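Local structure of hydroxyethylthiazole kinase (Pyrococcus horikoshii, 3HPD) at residues 248-251 with 252-255. The protein probably phosphorylates the hydroxyl group of 4-methyl-5-beta-hydroxyethylthiazole with ATP and magnesium, a step of thiamine biosynthesis. Sequence-based numbering, arbitrary orientation.
Sequences RINE and NVIR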
loop_
_atom_site.group_PDB
_atom_site.type_symbol
_atom_site.label_atom_id
_atom_site.label_comp_id
_atom_site.label_asym_id
_atom_site.label_seq_id
_atom_site.Cartn_x
_atom_site.Cartn_y
_atom_site.Cartn_z
ATOM N N ARG A 248 18.609 6.214 10.450
ATOM C CA ARG A 248 19.654 6.322 11.469
ATOM C C ARG A 248 21.054 5.895 11.048
ATOM O O ARG A 248 22.042 6.380 11.599
ATOM C CB ARG A 248 19.266 5.516 12.713
ATOM C CG ARG A 248 17.983 5.960 13.381
ATOM C CD ARG A 248 17.699 5.120 14.623
ATOM N NE ARG A 248 18.705 5.321 15.663
ATOM C CZ ARG A 248 18.699 4.708 16.844
ATOM N NH1 ARG A 248 17.741 3.845 17.143
ATOM N NH2 ARG A 248 19.651 4.965 17.730
ATOM N N ILE A 249 21.152 4.985 10.087
ATOM C CA ILE A 249 22.466 4.522 9.667
ATOM C C ILE A 249 23.358 5.708 9.305
ATOM O O ILE A 249 22.927 6.649 8.640
ATOM C CB ILE A 249 22.363 3.532 8.481
ATOM C CG1 ILE A 249 23.736 2.918 8.196
ATOM C CG2 ILE A 249 21.815 4.240 7.248
ATOM C CD1 ILE A 249 23.689 1.729 7.235
ATOM N N ASN A 250 24.599 5.666 9.775
ATOM C CA ASN A 250 25.552 6.734 9.519
ATOM C C ASN A 250 26.954 6.157 9.344
ATOM O O ASN A 250 27.127 4.939 9.260
ATOM C CB ASN A 250 25.539 7.740 10.676
ATOM C CG ASN A 250 25.856 7.099 12.013
ATOM O OD1 ASN A 250 26.533 6.075 12.075
ATOM N ND2 ASN A 250 25.383 7.711 13.095
ATOM N N GLU A 251 27.954 7.031 9.301
ATOM C CA GLU A 251 29.331 6.587 9.120
ATOM C C GLU A 251 29.794 5.567 10.154
ATOM O O GLU A 251 30.373 4.545 9.799
ATOM C CB GLU A 251 30.286 7.778 9.141
ATOM C CG GLU A 251 31.708 7.406 8.768
ATOM C CD GLU A 251 32.628 8.605 8.720
ATOM O OE1 GLU A 251 32.175 9.674 8.258
ATOM O OE2 GLU A 251 33.802 8.479 9.130
ATOM N N ASN A 252 29.543 5.840 11.428
ATOM C CA ASN A 252 29.973 4.931 12.486
ATOM C C ASN A 252 29.338 3.553 12.359
ATOM O O ASN A 252 30.010 2.537 12.524
ATOM C CB ASN A 252 29.646 5.509 13.864
ATOM C CG ASN A 252 30.272 4.703 14.992
ATOM O OD1 ASN A 252 31.485 4.732 15.191
ATOM N ND2 ASN A 252 29.446 3.969 15.724
ATOM N N VAL A 253 28.039 3.517 12.071
ATOM C CA VAL A 253 27.339 2.243 11.933
ATOM C C VAL A 253 27.891 1.446 10.755
ATOM O O VAL A 253 28.101 0.239 10.860
ATOM C CB VAL A 253 25.819 2.462 11.746
ATOM C CG1 VAL A 253 25.104 1.115 11.642
ATOM C CG2 VAL A 253 25.272 3.262 12.914
ATOM N N ILE A 254 28.142 2.119 9.638
ATOM C CA ILE A 254 28.686 1.444 8.464
ATOM C C ILE A 254 30.080 0.905 8.786
ATOM O O ILE A 254 30.412 -0.229 8.453
ATOM C CB ILE A 254 28.771 2.406 7.261
ATOM C CG1 ILE A 254 27.359 2.770 6.797
ATOM C CG2 ILE A 254 29.566 1.767 6.127
ATOM C CD1 ILE A 254 27.315 3.790 5.680
ATOM N N ARG A 255 30.885 1.727 9.450
ATOM C CA ARG A 255 32.242 1.339 9.821
ATOM C C ARG A 255 32.266 0.099 10.711
ATOM O O ARG A 255 33.105 -0.787 10.537
ATOM C CB ARG A 255 32.932 2.498 10.544
ATOM C CG ARG A 255 34.165 2.109 11.341
ATOM C CD ARG A 255 34.886 3.356 11.821
ATOM N NE ARG A 255 35.193 4.217 10.686
ATOM C CZ ARG A 255 34.767 5.468 10.551
ATOM N NH1 ARG A 255 34.012 6.025 11.490
ATOM N NH2 ARG A 255 35.083 6.156 9.463
#
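Asn-250 OD1 accepts the backbone N-H of Val-253 at 3.0 Å, the donor sitting almost straight off the end of the side-chain carbonyl (C=O...N angle 176°). The Asn-250 side chain can reach it because CG is tucked between the backbone N and the carbonyl carbon (chi1 58°), which turns OD1 back over the first turn; Val-253 CG2 lies beside the same oxygen, and the two side chains cross at about a right angle. The main chain joins in with hydrogen bonds from Ile-254 N to Asn-250 O and from Arg-255 N to Glu-251 O. One turn apart, Glu-251 and Arg-255 form a salt bridge, OE2 to NH2 at 2.7 Å. Arg-255 NH2 meets OE2 on its anti side, while OE2 lies at the guanidinium edge and near its plane; one N-H...O bond carries the bridge, with the two planes 75° apart. Glu-251 OE1 pairs with Lys-9 of helix 2-14, and an alanine in place of Glu-251 would probably leave Arg-255 and Lys-9 without the carboxylate they share. On the side facing helices 2-14 and 210-231, Ile-249 CD1 packs crosswise on Ile-254 CG1 at 3.8 Å, and Ile-249 CG1 meets Val-253 CG1 at 4.1 Å. Ile-249 and Val-253 also touch Ile-223 of helix 210-231, whereas Ile-254 rests on helix 2-14. Asn-250 is thus a classic asparagine N-cap, starting helix 251-257 just after helix 235-248 in this ribokinase-clan protein.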